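Local coordinates for phenazine biosynthesis protein, PhzF family (Bacillus anthracis, PDB 3EDN) that is of unconfirmed function but, as a PhzF-family protein with a diaminopimelate epimerase-like fold, is probably an isomerase-like enzyme, at residues D265-T273 with L281-A289; F12-P21 with I224-A232. All blocks are in the same frame, centred on the assembly; numbering follows the deposited sequence.

In the fold
Both contacts lie near the centre of the folded chain, their own centres about 13 Å apart, and they meet directly where the Phe-12 backbone is hydrogen-bonded to those of Arg-267 and Thr-288. Contact 1 is the more buried of the two: an antiparallel hairpin of strands 266-273 and 282-298, held by paired backbone bonds and by valine and isoleucine side chains that helix 230-244 covers. Contact 2 touches the start of that same helix, but it is partly buried, joins segments 203 residues apart, and has no strand pairing. One side-chain amide, two waters and a sulfate do much of its work, in a polar setting beside Phe-12 and Val-228, whereas contact 1 pairs an apolar face with a polar one.

Contact 1: D265-T273 with L281-A289; sequences DGRVTVYVT and LQIDIAGTA
Tyr-271 sets its ring edge against Ala-286 and crosses the Asp-284 side chain at about a right angle in an antiparallel beta hairpin of the diaminopimelate epimerase-like fold. Its CG turns away from the carbonyl carbon (chi1 -52°), which carries the ring along the partner strand: CE2 comes 3.6 Å from Ala-286 CB, the methyl in the ring plane. Ring and carboxylate planes are 62° apart. Asp-284 OD1 is in a salt bridge with Arg-122, while OD2 takes Gln-282 NE2 on its syn side at 3.2 Å and has a water 2.6 Å away; Lys-120 makes a cation-pi contact with the ring. Thr-269, Tyr-271 and Thr-273 each exchange two backbone bonds with Ala-286, Asp-284 and Gln-282, respectively. On the other face, Val-272 spreads its two methyls: CG1, anti to the backbone N (chi1 -174°), meets Leu-281 CD1 at 3.8 Å, and CG2 meets Ile-283 CD1, the valine and isoleucine lying side by side. The Val-270 side chain slants across Ile-283, CG1 meeting CG2. Helix 230-244 packs on this apolar face through Ala-238 and Ala-241. Past the Thr-269/Ala-286 pair a water links the two segments, donating to Arg-267 O at 2.7 Å and accepting from Thr-288 N.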
loop_
_atom_site.group_PDB
_atom_site.type_symbol
_atom_site.label_atom_id
_atom_site.label_comp_id
_atom_site.label_asym_id
_atom_site.label_seq_id
_atom_site.Cartn_x
_atom_site.Cartn_y
_atom_site.Cartn_z
ATOM N N ASP A 265 19.535 5.682 27.991
ATOM C CA ASP A 265 20.023 7.048 28.192
ATOM C C ASP A 265 19.607 7.921 27.026
ATOM O O ASP A 265 20.396 8.200 26.113
ATOM C CB ASP A 265 21.546 7.098 28.395
ATOM C CG ASP A 265 22.037 8.507 28.687
ATOM O OD1 ASP A 265 21.271 9.304 29.261
ATOM O OD2 ASP A 265 23.176 8.838 28.300
ATOM N N GLY A 266 18.351 8.341 27.076
ATOM C CA GLY A 266 17.775 9.119 26.000
ATOM C C GLY A 266 17.835 10.599 26.300
ATOM O O GLY A 266 17.749 11.014 27.466
ATOM N N ARG A 267 18.000 11.383 25.248
ATOM C CA ARG A 267 17.980 12.837 25.365
ATOM C C ARG A 267 17.202 13.417 24.197
ATOM O O ARG A 267 17.327 12.969 23.060
ATOM C CB ARG A 267 19.394 13.418 25.426
ATOM C CG ARG A 267 20.099 13.158 26.753
ATOM C CD ARG A 267 21.367 13.990 26.910
ATOM N NE ARG A 267 22.396 13.653 25.924
ATOM C CZ ARG A 267 23.313 12.698 26.084
ATOM N NH1 ARG A 267 23.340 11.976 27.199
ATOM N NH2 ARG A 267 24.213 12.469 25.131
ATOM N N VAL A 268 16.367 14.397 24.502
ATOM C CA VAL A 268 15.635 15.134 23.490
ATOM C C VAL A 268 15.909 16.615 23.680
ATOM O O VAL A 268 15.809 17.135 24.797
ATOM C CB VAL A 268 14.135 14.887 23.563
ATOM C CG1 VAL A 268 13.427 15.588 22.403
ATOM C CG2 VAL A 268 13.857 13.401 23.542
ATOM N N THR A 269 16.301 17.288 22.601
ATOM C CA THR A 269 16.440 18.744 22.649
ATOM C C THR A 269 15.115 19.406 22.301
ATOM O O THR A 269 14.481 19.056 21.312
ATOM C CB THR A 269 17.573 19.204 21.717
ATOM O OG1 THR A 269 18.795 18.580 22.143
ATOM C CG2 THR A 269 17.744 20.728 21.768
ATOM N N VAL A 270 14.687 20.346 23.140
ATOM C CA VAL A 270 13.417 21.039 22.934
ATOM C C VAL A 270 13.653 22.519 22.728
ATOM O O VAL A 270 14.326 23.146 23.551
ATOM C CB VAL A 270 12.425 20.802 24.089
ATOM C CG1 VAL A 270 11.044 21.397 23.730
ATOM C CG2 VAL A 270 12.333 19.299 24.412
ATOM N N TYR A 271 13.123 23.050 21.631
ATOM C CA TYR A 271 13.250 24.476 21.315
ATOM C C TYR A 271 11.908 25.154 21.533
ATOM O O TYR A 271 10.871 24.697 21.022
ATOM C CB TYR A 271 13.669 24.672 19.857
ATOM C CG TYR A 271 14.891 23.885 19.467
ATOM C CD1 TYR A 271 16.130 24.492 19.393
ATOM C CD2 TYR A 271 14.802 22.517 19.196
ATOM C CE1 TYR A 271 17.269 23.758 19.045
ATOM C CE2 TYR A 271 15.910 21.793 18.855
ATOM C CZ TYR A 271 17.133 22.410 18.774
ATOM O OH TYR A 271 18.244 21.662 18.424
ATOM N N VAL A 272 11.919 26.232 22.315
ATOM C CA VAL A 272 10.691 26.948 22.638
ATOM C C VAL A 272 10.833 28.355 22.086
ATOM O O VAL A 272 11.793 29.052 22.418
ATOM C CB VAL A 272 10.469 27.028 24.147
ATOM C CG1 VAL A 272 9.106 27.656 24.439
ATOM C CG2 VAL A 272 10.552 25.640 24.767
ATOM N N THR A 273 9.914 28.736 21.205
ATOM C CA THR A 273 10.011 30.034 20.523
ATOM C C THR A 273 8.756 30.849 20.770
ATOM O O THR A 273 7.642 30.317 20.788
ATOM C CB THR A 273 10.206 29.840 19.014
ATOM O OG1 THR A 273 11.440 29.141 18.793
ATOM C CG2 THR A 273 10.248 31.184 18.285
ATOM N N LEU A 281 3.186 29.362 22.426
ATOM C CA LEU A 281 4.582 29.027 22.169
ATOM C C LEU A 281 4.669 28.116 20.951
ATOM O O LEU A 281 3.720 27.392 20.614
ATOM C CB LEU A 281 5.228 28.349 23.390
ATOM C CG LEU A 281 5.266 29.142 24.704
ATOM C CD1 LEU A 281 5.694 28.279 25.876
ATOM C CD2 LEU A 281 6.190 30.340 24.589
ATOM N N GLN A 282 5.805 28.191 20.269
ATOM C CA GLN A 282 6.109 27.249 19.194
ATOM C C GLN A 282 7.090 26.247 19.766
ATOM O O GLN A 282 8.051 26.629 20.435
ATOM C CB GLN A 282 6.743 27.979 18.013
ATOM C CG GLN A 282 7.271 27.067 16.936
ATOM C CD GLN A 282 7.961 27.829 15.834
ATOM O OE1 GLN A 282 7.391 28.760 15.260
ATOM N NE2 GLN A 282 9.194 27.434 15.519
ATOM N N ILE A 283 6.827 24.961 19.538
ATOM C CA ILE A 283 7.669 23.890 20.085
ATOM C C ILE A 283 8.254 23.073 18.957
ATOM O O ILE A 283 7.518 22.555 18.117
ATOM C CB ILE A 283 6.878 22.955 21.039
ATOM C CG1 ILE A 283 6.344 23.740 22.242
ATOM C CG2 ILE A 283 7.755 21.768 21.495
ATOM C CD1 ILE A 283 7.435 24.274 23.156
ATOM N N ASP A 284 9.579 22.995 18.928
ATOM C CA ASP A 284 10.279 22.031 18.077
ATOM C C ASP A 284 11.037 21.040 18.949
ATOM O O ASP A 284 11.468 21.352 20.054
ATOM C CB ASP A 284 11.299 22.735 17.178
ATOM C CG ASP A 284 10.678 23.848 16.327
ATOM O OD1 ASP A 284 9.918 23.544 15.390
ATOM O OD2 ASP A 284 10.975 25.043 16.576
ATOM N N ILE A 285 11.260 19.840 18.443
ATOM C CA ILE A 285 12.194 18.952 19.118
ATOM C C ILE A 285 13.239 18.465 18.131
ATOM O O ILE A 285 13.029 18.491 16.903
ATOM C CB ILE A 285 11.495 17.737 19.784
ATOM C CG1 ILE A 285 10.858 16.822 18.732
ATOM C CG2 ILE A 285 10.448 18.213 20.798
ATOM C CD1 ILE A 285 10.663 15.380 19.198
ATOM N N ALA A 286 14.377 18.046 18.669
ATOM C CA ALA A 286 15.430 17.476 17.840
ATOM C C ALA A 286 16.103 16.348 18.583
ATOM O O ALA A 286 16.225 16.373 19.808
ATOM C CB ALA A 286 16.458 18.535 17.459
ATOM N N GLY A 287 16.589 15.367 17.833
ATOM C CA GLY A 287 17.326 14.301 18.453
ATOM C C GLY A 287 18.351 13.779 17.479
ATOM O O GLY A 287 18.257 13.999 16.260
ATOM N N THR A 288 19.353 13.113 18.026
ATOM C CA THR A 288 20.243 12.333 17.198
ATOM C C THR A 288 19.771 10.881 17.264
ATOM O O THR A 288 18.739 10.580 17.874
ATOM C CB THR A 288 21.736 12.494 17.599
ATOM O OG1 THR A 288 22.570 11.964 16.552
ATOM C CG2 THR A 288 22.038 11.793 18.914
ATOM N N ALA A 289 20.503 9.989 16.605
ATOM C CA ALA A 289 20.161 8.560 16.609
ATOM C C ALA A 289 21.426 7.770 16.348
ATOM O O ALA A 289 22.493 8.334 16.084
ATOM C CB ALA A 289 19.105 8.245 15.546
HETATM O O HOH W 1 19.207 13.105 21.073
HETATM O O HOH W 2 10.514 26.538 18.680
#

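Contact 2: F12-P21 with I224-A232. With SO4 (sulfate ion), chain C; SO4 (sulfate ion), chain G.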
loop_
_atom_site.group_PDB
_atom_site.type_symbol
_atom_site.label_atom_id
_atom_site.label_comp_id
_atom_site.label_asym_id
_atom_site.label_seq_id
_atom_site.Cartn_x
_atom_site.Cartn_y
_atom_site.Cartn_z
ATOM N N PHE A 12 17.005 9.292 19.640
ATOM C CA PHE A 12 17.238 10.128 20.834
ATOM C C PHE A 12 18.371 9.609 21.717
ATOM O O PHE A 12 18.334 9.726 22.954
ATOM C CB PHE A 12 15.957 10.302 21.661
ATOM C CG PHE A 12 14.797 10.874 20.893
ATOM C CD1 PHE A 12 14.904 12.108 20.261
ATOM C CD2 PHE A 12 13.576 10.214 20.852
ATOM C CE1 PHE A 12 13.817 12.652 19.556
ATOM C CE2 PHE A 12 12.512 10.744 20.156
ATOM C CZ PHE A 12 12.624 11.965 19.528
ATOM N N THR A 13 19.384 9.031 21.087
ATOM C CA THR A 13 20.587 8.626 21.796
ATOM C C THR A 13 21.762 8.558 20.829
ATOM O O THR A 13 21.577 8.507 19.605
ATOM C CB THR A 13 20.404 7.248 22.483
ATOM O OG1 THR A 13 21.468 7.013 23.405
ATOM C CG2 THR A 13 20.400 6.130 21.447
ATOM N N ASN A 14 22.974 8.564 21.393
ATOM C CA ASN A 14 24.169 8.388 20.579
ATOM C C ASN A 14 24.840 7.055 20.871
ATOM O O ASN A 14 25.873 6.733 20.284
ATOM C CB ASN A 14 25.152 9.553 20.750
ATOM C CG ASN A 14 25.460 9.847 22.202
ATOM O OD1 ASN A 14 25.160 9.047 23.091
ATOM N ND2 ASN A 14 26.066 11.008 22.451
ATOM N N LYS A 15 24.222 6.249 21.735
ATOM C CA LYS A 15 24.777 4.921 22.037
ATOM C C LYS A 15 23.811 3.786 21.753
ATOM O O LYS A 15 22.661 3.839 22.164
ATOM C CB LYS A 15 25.276 4.874 23.479
ATOM C CG LYS A 15 26.443 5.833 23.700
ATOM C CD LYS A 15 27.229 5.518 24.935
ATOM C CE LYS A 15 28.316 6.564 25.149
ATOM N NZ LYS A 15 29.445 6.335 24.235
ATOM N N PRO A 16 24.270 2.752 21.017
ATOM C CA PRO A 16 23.399 1.615 20.691
ATOM C C PRO A 16 22.720 1.054 21.949
ATOM O O PRO A 16 23.354 0.960 23.017
ATOM C CB PRO A 16 24.384 0.588 20.102
ATOM C CG PRO A 16 25.526 1.394 19.599
ATOM C CD PRO A 16 25.632 2.574 20.500
ATOM N N ASN A 17 21.459 0.703 21.835
ATOM C CA ASN A 17 20.644 0.110 22.893
ATOM C C ASN A 17 20.138 1.085 23.935
ATOM O O ASN A 17 19.475 0.712 24.791
ATOM C CB ASN A 17 21.325 -1.080 23.594
ATOM C CG ASN A 17 21.913 -2.095 22.619
ATOM O OD1 ASN A 17 21.235 -2.914 22.119
ATOM N ND2 ASN A 17 23.134 -1.980 22.372
HETATM N N MSE A 18 20.505 2.338 23.812
HETATM C CA MSE A 18 20.175 3.261 24.894
HETATM C C MSE A 18 19.058 4.238 24.539
HETATM O O MSE A 18 18.774 5.160 25.286
HETATM C CB MSE A 18 21.441 3.973 25.382
HETATM C CG MSE A 18 22.568 3.010 25.687
HETATM SE SE MSE A 18 23.921 3.704 26.893
HETATM C CE MSE A 18 23.107 3.268 28.608
ATOM N N GLY A 19 18.387 3.996 23.412
ATOM C CA GLY A 19 17.310 4.873 22.978
ATOM C C GLY A 19 15.993 4.177 22.660
ATOM O O GLY A 19 15.701 3.075 23.159
ATOM N N ASN A 20 15.196 4.847 21.829
ATOM C CA ASN A 20 13.877 4.378 21.446
ATOM C C ASN A 20 13.967 3.693 20.090
ATOM O O ASN A 20 14.218 4.341 19.089
ATOM C CB ASN A 20 12.929 5.570 21.397
ATOM C CG ASN A 20 11.465 5.156 21.269
ATOM O OD1 ASN A 20 11.154 3.988 20.991
ATOM N ND2 ASN A 20 10.567 6.093 21.503
ATOM N N PRO A 21 13.796 2.367 20.067
ATOM C CA PRO A 21 13.996 1.625 18.804
ATOM C C PRO A 21 13.118 2.075 17.666
ATOM O O PRO A 21 11.909 2.350 17.830
ATOM C CB PRO A 21 13.597 0.194 19.177
ATOM C CG PRO A 21 13.943 0.114 20.648
ATOM C CD PRO A 21 13.436 1.457 21.167
ATOM N N ILE A 224 3.796 -0.731 29.447
ATOM C CA ILE A 224 3.939 -0.141 30.776
ATOM C C ILE A 224 4.769 1.139 30.773
ATOM O O ILE A 224 4.403 2.116 31.430
ATOM C CB ILE A 224 4.596 -1.120 31.752
ATOM C CG1 ILE A 224 3.813 -2.432 31.803
ATOM C CG2 ILE A 224 4.673 -0.508 33.138
ATOM C CD1 ILE A 224 4.628 -3.587 32.347
ATOM N N GLU A 225 5.889 1.125 30.051
ATOM C CA GLU A 225 6.826 2.252 30.066
ATOM C C GLU A 225 7.594 2.425 28.745
ATOM O O GLU A 225 8.116 1.461 28.206
ATOM C CB GLU A 225 7.802 2.086 31.234
ATOM C CG GLU A 225 8.971 3.068 31.234
ATOM C CD GLU A 225 9.724 3.123 32.551
ATOM O OE1 GLU A 225 9.595 2.191 33.394
ATOM O OE2 GLU A 225 10.453 4.112 32.744
ATOM N N ASP A 226 7.671 3.665 28.260
ATOM C CA ASP A 226 8.327 4.023 26.987
ATOM C C ASP A 226 9.749 4.544 27.288
ATOM O O ASP A 226 9.947 5.284 28.246
ATOM C CB ASP A 226 7.490 5.136 26.336
ATOM C CG ASP A 226 7.732 5.291 24.835
ATOM O OD1 ASP A 226 8.136 6.397 24.437
ATOM O OD2 ASP A 226 7.465 4.342 24.055
ATOM N N PRO A 227 10.754 4.142 26.497
ATOM C CA PRO A 227 12.151 4.514 26.796
ATOM C C PRO A 227 12.538 6.019 26.689
ATOM O O PRO A 227 13.202 6.568 27.583
ATOM C CB PRO A 227 12.966 3.662 25.810
ATOM C CG PRO A 227 12.004 3.314 24.728
ATOM C CD PRO A 227 10.648 3.242 25.328
ATOM N N VAL A 228 12.168 6.655 25.585
ATOM C CA VAL A 228 12.479 8.067 25.350
ATOM C C VAL A 228 11.412 8.617 24.421
ATOM O O VAL A 228 11.296 8.185 23.273
ATOM C CB VAL A 228 13.829 8.294 24.631
ATOM C CG1 VAL A 228 14.267 9.749 24.841
ATOM C CG2 VAL A 228 14.869 7.247 25.029
ATOM N N THR A 229 10.611 9.544 24.920
ATOM C CA THR A 229 9.343 9.903 24.296
ATOM C C THR A 229 9.392 11.346 23.781
ATOM O O THR A 229 9.416 12.297 24.567
ATOM C CB THR A 229 8.190 9.752 25.307
ATOM O OG1 THR A 229 8.301 8.467 25.955
ATOM C CG2 THR A 229 6.837 9.875 24.604
ATOM N N GLY A 230 9.417 11.508 22.463
ATOM C CA GLY A 230 9.560 12.834 21.865
ATOM C C GLY A 230 8.348 13.721 22.097
ATOM O O GLY A 230 8.491 14.910 22.362
ATOM N N THR A 231 7.153 13.154 21.968
ATOM C CA THR A 231 5.921 13.924 22.209
ATOM C C THR A 231 5.924 14.541 23.627
ATOM O O THR A 231 5.738 15.766 23.803
ATOM C CB THR A 231 4.659 13.041 22.022
ATOM O OG1 THR A 231 4.773 11.827 22.780
ATOM C CG2 THR A 231 4.451 12.735 20.560
ATOM N N ALA A 232 6.139 13.701 24.639
ATOM C CA ALA A 232 6.112 14.180 26.023
ATOM C C ALA A 232 7.239 15.160 26.299
ATOM O O ALA A 232 7.091 16.083 27.092
ATOM C CB ALA A 232 6.164 12.992 27.005
HETATM S S SO4 C . 7.772 9.478 20.043
HETATM O O1 SO4 C . 7.703 8.949 18.684
HETATM O O2 SO4 C . 9.098 9.431 20.638
HETATM O O3 SO4 C . 7.214 10.795 20.061
HETATM O O4 SO4 C . 6.860 8.652 20.844
HETATM S S SO4 G . 6.683 -2.526 28.468
HETATM O O1 SO4 G . 5.233 -2.613 28.368
HETATM O O2 SO4 G . 7.266 -2.905 27.181
HETATM O O3 SO4 G . 7.064 -1.151 28.781
HETATM O O4 SO4 G . 7.174 -3.422 29.512
HETATM O O HOH W 3 7.678 6.273 21.784
HETATM O O HOH W 4 8.846 2.929 22.161
#
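Asn-20 ND2 gives one bond to Val-228 O (2.8 Å) and another to a water, 2.9 Å away, that in turn donates to Asp-226 OD1 and to O4 of a sulfate. The first bond is bent, 141° at the hydrogen, and Val-228 O stands 25° out of the amide plane. With CG anti to the backbone N (chi1 -169°), the amide lies beside Val-228 O; a second water donates to its OD1 and to Asp-226 OD2, so two waters link the amide to the carboxylate. Thr-229 OG1 donates to the anti lone pair of Asp-226 OD1 at 2.6 Å. The sulfate, probably from the crystallisation liquor, is bound at the helix start: Gly-230 N reaches its O2 at 2.8 Å, nearly straight, and Thr-231 N its O3. Such an anion site is consistent with a substrate pocket. Phe-12 crosses Val-228 obliquely, its CB 3.6 Å from CG1, while the edge of its ring faces sulfate O2. Helix 74-86 supplies His-75 to the sulfate and Val-78 to Phe-12; strand 266-273 places Val-268 against Phe-12 and Val-228, and helix 230-244 begins at the anion.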